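PDB 3WKY: prophenoloxidase b from Marsupenaeus japonicus, which is the inactive precursor of a phenoloxidase, a type 3 copper enzyme that probably hydroxylates monophenols and oxidises o-diphenols to quinones in crustacean haemolymph. Local coordinates for residues Leu221-His226 / Phe399-Phe404; Ala341-Asp346 / Asn355-Gly360; Leu359-Leu364 / Phe394-Phe399. All blocks are in the same frame, centred on the assembly; numbering follows the deposited sequence.

Interaction 1 (Leu221-His226 / Phe399-Phe404). With CUO (Cu2-o2 cluster), chain J.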
loop_
_atom_site.group_PDB
_atom_site.type_symbol
_atom_site.label_atom_id
_atom_site.label_comp_id
_atom_site.label_asym_id
_atom_site.label_seq_id
_atom_site.Cartn_x
_atom_site.Cartn_y
_atom_site.Cartn_z
ATOM N N LEU A 221 18.549 -12.461 -35.761
ATOM C CA LEU A 221 17.735 -13.666 -35.865
ATOM C C LEU A 221 17.057 -13.974 -34.534
ATOM O O LEU A 221 15.931 -14.472 -34.515
ATOM C CB LEU A 221 18.589 -14.860 -36.303
ATOM C CG LEU A 221 17.841 -16.085 -36.836
ATOM C CD1 LEU A 221 17.215 -15.823 -38.217
ATOM C CD2 LEU A 221 18.779 -17.292 -36.903
ATOM N N PHE A 222 17.759 -13.703 -33.430
ATOM C CA PHE A 222 17.149 -13.817 -32.098
ATOM C C PHE A 222 15.880 -12.961 -32.045
ATOM O O PHE A 222 14.796 -13.458 -31.719
ATOM C CB PHE A 222 18.139 -13.406 -31.020
ATOM C CG PHE A 222 17.529 -13.316 -29.649
ATOM C CD1 PHE A 222 17.166 -14.462 -28.971
ATOM C CD2 PHE A 222 17.301 -12.079 -29.057
ATOM C CE1 PHE A 222 16.585 -14.389 -27.704
ATOM C CE2 PHE A 222 16.729 -11.996 -27.775
ATOM C CZ PHE A 222 16.373 -13.146 -27.111
ATOM N N TYR A 223 16.008 -11.686 -32.398
ATOM C CA TYR A 223 14.844 -10.815 -32.525
ATOM C C TYR A 223 13.771 -11.416 -33.425
ATOM O O TYR A 223 12.605 -11.486 -33.040
ATOM C CB TYR A 223 15.254 -9.445 -33.079
ATOM C CG TYR A 223 14.171 -8.789 -33.894
ATOM C CD1 TYR A 223 13.012 -8.302 -33.289
ATOM C CD2 TYR A 223 14.303 -8.642 -35.279
ATOM C CE1 TYR A 223 12.002 -7.691 -34.048
ATOM C CE2 TYR A 223 13.307 -8.037 -36.032
ATOM C CZ TYR A 223 12.164 -7.560 -35.414
ATOM O OH TYR A 223 11.177 -6.952 -36.165
ATOM N N TYR A 224 14.162 -11.839 -34.628
ATOM C CA TYR A 224 13.194 -12.174 -35.659
ATOM C C TYR A 224 12.400 -13.427 -35.335
ATOM O O TYR A 224 11.186 -13.450 -35.503
ATOM C CB TYR A 224 13.898 -12.342 -37.008
ATOM C CG TYR A 224 12.940 -12.453 -38.172
ATOM C CD1 TYR A 224 12.033 -11.432 -38.449
ATOM C CD2 TYR A 224 12.958 -13.567 -39.008
ATOM C CE1 TYR A 224 11.158 -11.515 -39.546
ATOM C CE2 TYR A 224 12.080 -13.661 -40.105
ATOM C CZ TYR A 224 11.193 -12.634 -40.362
ATOM O OH TYR A 224 10.330 -12.727 -41.443
ATOM N N MET A 225 13.074 -14.478 -34.873
ATOM C CA MET A 225 12.352 -15.696 -34.571
ATOM C C MET A 225 11.381 -15.421 -33.423
ATOM O O MET A 225 10.217 -15.824 -33.472
ATOM C CB MET A 225 13.306 -16.850 -34.230
ATOM C CG MET A 225 12.570 -18.168 -33.904
ATOM S SD MET A 225 11.865 -18.230 -32.214
ATOM C CE MET A 225 13.138 -19.130 -31.349
ATOM N N HIS A 226 11.859 -14.754 -32.376
ATOM C CA HIS A 226 10.990 -14.504 -31.231
ATOM C C HIS A 226 9.853 -13.548 -31.526
ATOM O O HIS A 226 8.765 -13.680 -30.960
ATOM C CB HIS A 226 11.802 -14.089 -29.999
ATOM C CG HIS A 226 12.661 -15.190 -29.492
ATOM N ND1 HIS A 226 13.928 -15.431 -29.978
ATOM C CD2 HIS A 226 12.410 -16.158 -28.580
ATOM C CE1 HIS A 226 14.435 -16.488 -29.367
ATOM N NE2 HIS A 226 13.528 -16.950 -28.528
ATOM N N PHE A 399 7.933 -8.189 -23.722
ATOM C CA PHE A 399 8.854 -7.136 -23.274
ATOM C C PHE A 399 10.069 -7.054 -24.200
ATOM O O PHE A 399 10.461 -5.970 -24.654
ATOM C CB PHE A 399 9.318 -7.376 -21.829
ATOM C CG PHE A 399 10.642 -6.719 -21.504
ATOM C CD1 PHE A 399 10.764 -5.338 -21.495
ATOM C CD2 PHE A 399 11.760 -7.490 -21.205
ATOM C CE1 PHE A 399 11.990 -4.724 -21.214
ATOM C CE2 PHE A 399 12.974 -6.899 -20.917
ATOM C CZ PHE A 399 13.098 -5.515 -20.923
ATOM N N ILE A 400 10.666 -8.209 -24.472
ATOM C CA ILE A 400 11.834 -8.262 -25.345
ATOM C C ILE A 400 11.489 -7.720 -26.736
ATOM O O ILE A 400 12.240 -6.907 -27.303
ATOM C CB ILE A 400 12.404 -9.701 -25.417
ATOM C CG1 ILE A 400 12.974 -10.103 -24.043
ATOM C CG2 ILE A 400 13.494 -9.799 -26.481
ATOM C CD1 ILE A 400 14.126 -9.199 -23.562
ATOM N N ASP A 401 10.340 -8.117 -27.273
ATOM C CA ASP A 401 9.966 -7.626 -28.602
ATOM C C ASP A 401 9.717 -6.113 -28.564
ATOM O O ASP A 401 9.971 -5.402 -29.546
ATOM C CB ASP A 401 8.732 -8.351 -29.128
ATOM C CG ASP A 401 8.523 -8.127 -30.617
ATOM O OD1 ASP A 401 9.377 -8.579 -31.409
ATOM O OD2 ASP A 401 7.520 -7.496 -30.999
ATOM N N ASN A 402 9.201 -5.627 -27.438
ATOM C CA ASN A 402 9.013 -4.188 -27.250
ATOM C C ASN A 402 10.326 -3.421 -27.317
ATOM O O ASN A 402 10.361 -2.303 -27.834
ATOM C CB ASN A 402 8.322 -3.886 -25.896
ATOM C CG ASN A 402 6.826 -4.124 -25.931
ATOM O OD1 ASN A 402 6.230 -4.318 -27.003
ATOM N ND2 ASN A 402 6.196 -4.081 -24.747
ATOM N N VAL A 403 11.398 -3.989 -26.764
ATOM C CA VAL A 403 12.704 -3.345 -26.842
ATOM C C VAL A 403 13.127 -3.272 -28.309
ATOM O O VAL A 403 13.585 -2.228 -28.795
ATOM C CB VAL A 403 13.778 -4.116 -26.065
ATOM C CG1 VAL A 403 15.130 -3.384 -26.136
ATOM C CG2 VAL A 403 13.356 -4.301 -24.584
ATOM N N PHE A 404 12.983 -4.387 -29.006
ATOM C CA PHE A 404 13.360 -4.412 -30.429
ATOM C C PHE A 404 12.534 -3.428 -31.263
ATOM O O PHE A 404 13.076 -2.742 -32.133
ATOM C CB PHE A 404 13.255 -5.836 -30.984
ATOM C CG PHE A 404 14.355 -6.763 -30.502
ATOM C CD1 PHE A 404 15.689 -6.394 -30.607
ATOM C CD2 PHE A 404 14.051 -8.000 -29.931
ATOM C CE1 PHE A 404 16.712 -7.245 -30.169
ATOM C CE2 PHE A 404 15.068 -8.854 -29.494
ATOM C CZ PHE A 404 16.403 -8.469 -29.613
HETATM CU CU1 CUO J . 14.013 -18.374 -26.948
HETATM CU CU2 CUO J . 13.808 -16.277 -24.027
HETATM O O1 CUO J . 14.756 -17.300 -25.437
HETATM O O2 CUO J . 13.682 -18.341 -24.720
HETATM O O HOH W 1 11.502 -10.295 -30.594
#
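Phe222 meets Phe404 edge on: its CD2 lies 3.8 Å from Phe404 CZ, near the planes of both rings, and the two side chains cross at about a right angle. With CG anti to its backbone N (chi1 172°), the Phe222 ring reaches on past Phe404 to the CG2 branch of Ile400, while its rim also faces O1 of the copper-oxygen cluster. The next residue, Tyr223, points its CB straight at Phe404, a CH-pi contact with CB 3.5 Å from the Phe404 ring centroid and almost on the ring normal. Beyond CB the phenol turns its edge toward that same face, planes 61° apart, and slides along Phe404 until CD1 is 3.4 Å from Phe404 CB. At the far rim Tyr223 CE1 comes near Asp401 OD1, the carboxylate lying nearly parallel to the phenol plane. A water links the two segments, donating to the backbone Tyr223 O and to Asp401 OD1; OD2 of that carboxylate is held in a salt bridge by Arg525. Helices 218-239 and 391-409 belong to the four-helix bundle of the type 3 copper fold, shared with hemocyanins, and these short segments cross at 123° with axes 10.2 Å apart. One turn after Phe222, His226 binds a copper of the cluster through NE2 (2.2 Å to CU1), together with His199 and His203. Its ND1 donates to Phe222 O, 2.8 Å away and close to the imidazole plane, which fixes the ring's rotation; His226 N reaches the same oxygen from the opposite face of the carbonyl.

Interaction 2 (Ala341-Asp346 / Asn355-Gly360); sequences ALEAGD and NIHNLG. With CUO (Cu2-o2 cluster), chain J.
The first torsion of His357 (chi1 152°) turns the imidazole away from its own backbone N and lays it beside the side chain of Glu343, the two pointing the same way; that of Asn355 (chi1 -171°) swings its amide back to the peptide of Ala344. These groups join the C-terminal end of helix 334-343 to the first turn of helix 356-365, the helix that supplies the first two histidines of the CuB site in the type 3 copper fold. The backbone of the second helix's start is tied to the end of the first: His357 N donates to Leu342 O at 3.1 Å, nearly along the C=O axis, and Asn358 N makes a weak bond to Glu343 O. That Glu343 oxygen also takes His357 ND1, 2.9 Å away, on a lone pair in the carbonyl plane and in the plane of the imidazole. With ND1 held there and NE2 2.1 Å from CU2, the ring is gripped at both nitrogens; the carbonyl would probably make the imidazole a somewhat stronger donor to the metal. A cis peptide bond precedes Ala344, and the Ala344 N-H runs almost perfectly straight (179°) to Asn355 OD1, with N and OD1 3.0 Å apart, so the loop leaving the helix is pinned by the residue in the N-cap position. Leu342 CD1 packs against Ile356 CB in an apolar contact. Between the backbones, a water links Ala341 O to Ile356 N. The carboxylate of Glu343 has its main partner in Arg218, a salt bridge through OE1. Its other oxygen, OE2, accepts from a water that lies 2.7 Å away and also donates to Asn358 OD1.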
loop_
_atom_site.group_PDB
_atom_site.type_symbol
_atom_site.label_atom_id
_atom_site.label_comp_id
_atom_site.label_asym_id
_atom_site.label_seq_id
_atom_site.Cartn_x
_atom_site.Cartn_y
_atom_site.Cartn_z
ATOM N N ALA A 341 23.332 -7.396 -27.766
ATOM C CA ALA A 341 23.456 -6.727 -26.467
ATOM C C ALA A 341 22.354 -7.174 -25.506
ATOM O O ALA A 341 22.566 -7.262 -24.284
ATOM C CB ALA A 341 23.423 -5.208 -26.645
ATOM N N LEU A 342 21.178 -7.451 -26.057
ATOM C CA LEU A 342 20.003 -7.765 -25.236
ATOM C C LEU A 342 19.915 -9.224 -24.807
ATOM O O LEU A 342 19.446 -9.519 -23.702
ATOM C CB LEU A 342 18.722 -7.348 -25.975
ATOM C CG LEU A 342 17.349 -7.539 -25.323
ATOM C CD1 LEU A 342 17.316 -6.889 -23.928
ATOM C CD2 LEU A 342 16.237 -6.954 -26.229
ATOM N N GLU A 343 20.351 -10.152 -25.664
ATOM C CA GLU A 343 20.147 -11.578 -25.362
ATOM C C GLU A 343 20.703 -12.072 -24.003
ATOM O O GLU A 343 19.948 -12.682 -23.243
ATOM C CB GLU A 343 20.520 -12.519 -26.544
ATOM C CG GLU A 343 20.082 -13.968 -26.269
ATOM C CD GLU A 343 20.251 -14.922 -27.463
ATOM O OE1 GLU A 343 20.735 -14.473 -28.529
ATOM O OE2 GLU A 343 19.902 -16.127 -27.323
ATOM N N ALA A 344 21.974 -11.832 -23.660
ATOM C CA ALA A 344 22.998 -11.233 -24.520
ATOM C C ALA A 344 23.875 -12.328 -25.126
ATOM O O ALA A 344 24.003 -13.423 -24.564
ATOM C CB ALA A 344 23.859 -10.263 -23.724
ATOM N N GLY A 345 24.486 -12.022 -26.270
ATOM C CA GLY A 345 25.447 -12.922 -26.887
ATOM C C GLY A 345 26.759 -12.184 -27.045
ATOM O O GLY A 345 27.432 -11.888 -26.069
ATOM N N ASP A 346 27.107 -11.850 -28.279
ATOM C CA ASP A 346 28.367 -11.154 -28.554
ATOM C C ASP A 346 28.206 -9.649 -28.323
ATOM O O ASP A 346 28.305 -8.835 -29.246
ATOM C CB ASP A 346 28.798 -11.442 -29.991
ATOM C CG ASP A 346 30.115 -10.782 -30.356
ATOM O OD1 ASP A 346 30.970 -10.615 -29.465
ATOM O OD2 ASP A 346 30.280 -10.431 -31.545
ATOM N N ASN A 355 23.076 -8.676 -19.406
ATOM C CA ASN A 355 22.633 -9.977 -19.884
ATOM C C ASN A 355 21.145 -10.092 -19.556
ATOM O O ASN A 355 20.714 -11.040 -18.885
ATOM C CB ASN A 355 23.441 -11.079 -19.169
ATOM C CG ASN A 355 23.199 -12.475 -19.755
ATOM O OD1 ASN A 355 22.795 -12.611 -20.906
ATOM N ND2 ASN A 355 23.451 -13.519 -18.948
ATOM N N ILE A 356 20.365 -9.120 -20.030
ATOM C CA ILE A 356 18.983 -8.950 -19.577
ATOM C C ILE A 356 18.087 -10.135 -19.876
ATOM O O ILE A 356 17.434 -10.673 -18.989
ATOM C CB ILE A 356 18.336 -7.691 -20.190
ATOM C CG1 ILE A 356 19.010 -6.427 -19.646
ATOM C CG2 ILE A 356 16.823 -7.668 -19.894
ATOM C CD1 ILE A 356 18.749 -5.185 -20.543
ATOM N N HIS A 357 18.024 -10.540 -21.136
ATOM C CA HIS A 357 17.050 -11.553 -21.498
ATOM C C HIS A 357 17.334 -12.920 -20.860
ATOM O O HIS A 357 16.410 -13.576 -20.345
ATOM C CB HIS A 357 16.917 -11.683 -23.018
ATOM C CG HIS A 357 16.490 -13.044 -23.445
ATOM N ND1 HIS A 357 17.395 -14.050 -23.713
ATOM C CD2 HIS A 357 15.255 -13.589 -23.606
ATOM C CE1 HIS A 357 16.740 -15.154 -24.026
ATOM N NE2 HIS A 357 15.449 -14.896 -23.982
ATOM N N ASN A 358 18.596 -13.356 -20.879
ATOM C CA ASN A 358 18.933 -14.661 -20.297
ATOM C C ASN A 358 18.666 -14.684 -18.796
ATOM O O ASN A 358 18.077 -15.641 -18.266
ATOM C CB ASN A 358 20.401 -15.043 -20.562
ATOM C CG ASN A 358 20.655 -15.400 -22.023
ATOM O OD1 ASN A 358 19.735 -15.793 -22.738
ATOM N ND2 ASN A 358 21.902 -15.260 -22.467
ATOM N N LEU A 359 19.118 -13.646 -18.103
ATOM C CA LEU A 359 18.954 -13.634 -16.650
ATOM C C LEU A 359 17.483 -13.540 -16.280
ATOM O O LEU A 359 17.050 -14.122 -15.284
ATOM C CB LEU A 359 19.773 -12.527 -15.992
ATOM C CG LEU A 359 21.213 -12.978 -15.714
ATOM C CD1 LEU A 359 22.117 -11.787 -15.432
ATOM C CD2 LEU A 359 21.246 -13.963 -14.538
ATOM N N GLY A 360 16.708 -12.844 -17.103
ATOM C CA GLY A 360 15.276 -12.732 -16.870
ATOM C C GLY A 360 14.614 -14.094 -16.834
ATOM O O GLY A 360 13.721 -14.328 -16.034
HETATM CU CU1 CUO J . 14.013 -18.374 -26.948
HETATM CU CU2 CUO J . 13.808 -16.277 -24.027
HETATM O O1 CUO J . 14.756 -17.300 -25.437
HETATM O O2 CUO J . 13.682 -18.341 -24.720
HETATM O O HOH W 2 21.343 -7.145 -21.851
HETATM O O HOH W 3 19.123 -17.223 -25.028
#

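Interaction 3 (Leu359-Leu364 / Phe394-Phe399). With CUO (Cu2-o2 cluster), chain J.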
loop_
_atom_site.group_PDB
_atom_site.type_symbol
_atom_site.label_atom_id
_atom_site.label_comp_id
_atom_site.label_asym_id
_atom_site.label_seq_id
_atom_site.Cartn_x
_atom_site.Cartn_y
_atom_site.Cartn_z
ATOM N N LEU A 359 19.118 -13.646 -18.103
ATOM C CA LEU A 359 18.954 -13.634 -16.650
ATOM C C LEU A 359 17.483 -13.540 -16.280
ATOM O O LEU A 359 17.050 -14.122 -15.284
ATOM C CB LEU A 359 19.773 -12.527 -15.992
ATOM C CG LEU A 359 21.213 -12.978 -15.714
ATOM C CD1 LEU A 359 22.117 -11.787 -15.432
ATOM C CD2 LEU A 359 21.246 -13.963 -14.538
ATOM N N GLY A 360 16.708 -12.844 -17.103
ATOM C CA GLY A 360 15.276 -12.732 -16.870
ATOM C C GLY A 360 14.614 -14.094 -16.834
ATOM O O GLY A 360 13.721 -14.328 -16.034
ATOM N N HIS A 361 15.036 -15.003 -17.716
ATOM C CA HIS A 361 14.533 -16.377 -17.654
ATOM C C HIS A 361 14.817 -17.012 -16.304
ATOM O O HIS A 361 13.965 -17.705 -15.728
ATOM C CB HIS A 361 15.209 -17.237 -18.703
ATOM C CG HIS A 361 14.506 -17.219 -20.017
ATOM N ND1 HIS A 361 13.530 -18.133 -20.340
ATOM C CD2 HIS A 361 14.626 -16.389 -21.078
ATOM C CE1 HIS A 361 13.079 -17.876 -21.557
ATOM N NE2 HIS A 361 13.723 -16.820 -22.011
ATOM N N ASP A 362 16.032 -16.804 -15.820
ATOM C CA ASP A 362 16.425 -17.377 -14.544
ATOM C C ASP A 362 15.747 -16.710 -13.336
ATOM O O ASP A 362 15.417 -17.387 -12.360
ATOM C CB ASP A 362 17.951 -17.349 -14.403
ATOM C CG ASP A 362 18.633 -18.379 -15.300
ATOM O OD1 ASP A 362 17.961 -19.354 -15.711
ATOM O OD2 ASP A 362 19.835 -18.214 -15.595
ATOM N N PHE A 363 15.555 -15.395 -13.382
ATOM C CA PHE A 363 14.765 -14.736 -12.334
ATOM C C PHE A 363 13.354 -15.316 -12.280
ATOM O O PHE A 363 12.837 -15.599 -11.206
ATOM C CB PHE A 363 14.644 -13.236 -12.597
ATOM C CG PHE A 363 15.804 -12.409 -12.102
ATOM C CD1 PHE A 363 17.097 -12.622 -12.570
ATOM C CD2 PHE A 363 15.585 -11.373 -11.199
ATOM C CE1 PHE A 363 18.151 -11.831 -12.132
ATOM C CE2 PHE A 363 16.638 -10.567 -10.765
ATOM C CZ PHE A 363 17.920 -10.800 -11.226
ATOM N N LEU A 364 12.711 -15.466 -13.434
ATOM C CA LEU A 364 11.346 -15.987 -13.447
ATOM C C LEU A 364 11.352 -17.461 -13.026
ATOM O O LEU A 364 10.493 -17.907 -12.261
ATOM C CB LEU A 364 10.704 -15.787 -14.837
ATOM C CG LEU A 364 10.401 -14.320 -15.162
ATOM C CD1 LEU A 364 10.132 -14.119 -16.678
ATOM C CD2 LEU A 364 9.214 -13.793 -14.353
ATOM N N PHE A 394 5.717 -15.663 -22.725
ATOM C CA PHE A 394 5.260 -14.725 -23.738
ATOM C C PHE A 394 5.143 -13.306 -23.195
ATOM O O PHE A 394 5.274 -12.342 -23.938
ATOM C CB PHE A 394 3.980 -15.233 -24.399
ATOM C CG PHE A 394 4.210 -16.460 -25.232
ATOM C CD1 PHE A 394 4.556 -16.345 -26.578
ATOM C CD2 PHE A 394 4.134 -17.728 -24.660
ATOM C CE1 PHE A 394 4.810 -17.485 -27.349
ATOM C CE2 PHE A 394 4.383 -18.868 -25.415
ATOM C CZ PHE A 394 4.709 -18.744 -26.770
ATOM N N ARG A 395 4.941 -13.168 -21.890
ATOM C CA ARG A 395 4.998 -11.840 -21.305
ATOM C C ARG A 395 6.442 -11.331 -21.326
ATOM O O ARG A 395 6.688 -10.153 -21.592
ATOM C CB ARG A 395 4.440 -11.857 -19.865
ATOM C CG ARG A 395 2.956 -12.274 -19.779
ATOM C CD ARG A 395 2.302 -11.729 -18.482
ATOM N NE ARG A 395 2.410 -10.267 -18.450
ATOM C CZ ARG A 395 2.388 -9.526 -17.346
ATOM N NH1 ARG A 395 2.274 -10.100 -16.149
ATOM N NH2 ARG A 395 2.502 -8.204 -17.441
ATOM N N TRP A 396 7.393 -12.217 -21.037
ATOM C CA TRP A 396 8.802 -11.843 -21.073
ATOM C C TRP A 396 9.212 -11.505 -22.508
ATOM O O TRP A 396 9.889 -10.504 -22.762
ATOM C CB TRP A 396 9.669 -12.972 -20.501
ATOM C CG TRP A 396 11.115 -12.599 -20.372
ATOM C CD1 TRP A 396 12.179 -13.198 -21.005
ATOM C CD2 TRP A 396 11.669 -11.528 -19.579
ATOM N NE1 TRP A 396 13.355 -12.576 -20.641
ATOM C CE2 TRP A 396 13.074 -11.551 -19.773
ATOM C CE3 TRP A 396 11.119 -10.571 -18.713
ATOM C CZ2 TRP A 396 13.936 -10.627 -19.158
ATOM C CZ3 TRP A 396 11.984 -9.657 -18.079
ATOM C CH2 TRP A 396 13.378 -9.702 -18.301
ATOM N N HIS A 397 8.780 -12.322 -23.456
ATOM C CA HIS A 397 9.138 -12.051 -24.847
ATOM C C HIS A 397 8.397 -10.910 -25.502
ATOM O O HIS A 397 8.895 -10.328 -26.466
ATOM C CB HIS A 397 9.150 -13.322 -25.702
ATOM C CG HIS A 397 10.461 -14.008 -25.610
ATOM N ND1 HIS A 397 11.552 -13.594 -26.338
ATOM C CD2 HIS A 397 10.909 -14.950 -24.747
ATOM C CE1 HIS A 397 12.610 -14.304 -25.980
ATOM N NE2 HIS A 397 12.239 -15.128 -25.020
ATOM N N LYS A 398 7.220 -10.575 -24.984
ATOM C CA LYS A 398 6.581 -9.344 -25.427
ATOM C C LYS A 398 7.409 -8.141 -24.947
ATOM O O LYS A 398 7.583 -7.182 -25.690
ATOM C CB LYS A 398 5.123 -9.252 -24.954
ATOM C CG LYS A 398 4.404 -7.987 -25.444
ATOM C CD LYS A 398 4.149 -8.031 -26.974
ATOM C CE LYS A 398 3.501 -6.732 -27.430
ATOM N NZ LYS A 398 2.979 -6.832 -28.839
ATOM N N PHE A 399 7.933 -8.189 -23.722
ATOM C CA PHE A 399 8.854 -7.136 -23.274
ATOM C C PHE A 399 10.069 -7.054 -24.200
ATOM O O PHE A 399 10.461 -5.970 -24.654
ATOM C CB PHE A 399 9.318 -7.376 -21.829
ATOM C CG PHE A 399 10.642 -6.719 -21.504
ATOM C CD1 PHE A 399 10.764 -5.338 -21.495
ATOM C CD2 PHE A 399 11.760 -7.490 -21.205
ATOM C CE1 PHE A 399 11.990 -4.724 -21.214
ATOM C CE2 PHE A 399 12.974 -6.899 -20.917
ATOM C CZ PHE A 399 13.098 -5.515 -20.923
HETATM CU CU1 CUO J . 14.013 -18.374 -26.948
HETATM CU CU2 CUO J . 13.808 -16.277 -24.027
HETATM O O1 CUO J . 14.756 -17.300 -25.437
HETATM O O2 CUO J . 13.682 -18.341 -24.720
#
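Gly360 C lies over one face of the Trp396 indole, offset toward the rim, and Phe399 CD2 lies over the opposite face, also toward the rim, so the indole is sandwiched between the neighbouring helix and a residue of its own. The nearest approach is Gly360 CA to Trp396 CZ2, 3.4 Å; Gly360, having no side chain, lets the six-membered ring close on its CA. At the five-membered end the indole turns its edge toward the face of His361 in an offset edge-to-face pair, centroids 5.3 Å apart and planes at 82°. His361 and His397 instead meet rim to rim, neither ring over the face of the other. A chi1 of -174° sends the Trp396 indole out on the far side from its backbone N, toward helix 356-365. Leu364 CD1 packs 4.0 Å from Trp396 CB. The indole NE1 donates to His357 O, tying it to the preceding turn of that helix.

The two helix segments run antiparallel at 151°, their axes 11.1 Å apart, and belong to the helical core of the type 3 copper domain. From them His361 and His397 reach one copper ion from two sides, with His361 NE2 at 2.1 Å and His397 NE2 at 2.2 Å from CU2; His357 completes the protein ligands of this copper. The far nitrogen of His361, ND1, donates to Met381 O, and Phe72 stacks on its ring. No hydrogen bond links the two segments directly: across the apolar packing of Trp396 with Gly360 and Leu364, the copper held by NE2 of His361 and NE2 of His397 probably couples the placing of the two helices.

How the interactions relate
All three interactions lie within the copper-containing domain, their centres 11 to 12 Å apart around one copper-oxygen cluster. Helix 391-409 serves interactions 1 and 3, which share Phe399, while helix 356-365 serves interactions 2 and 3, which share Leu359 and Gly360. Along the chain, helix 218-239 comes first, then 334-343, 356-365 and 391-409, so that interactions 2 and 3 are nested inside the loop closed by interaction 1. Interaction 1 brings a ligand to CU1, and interactions 2 and 3 together bring all three to CU2. Phe222 packs on His357 and His226 stacks on His397, so ligands of the two coppers lie in direct contact.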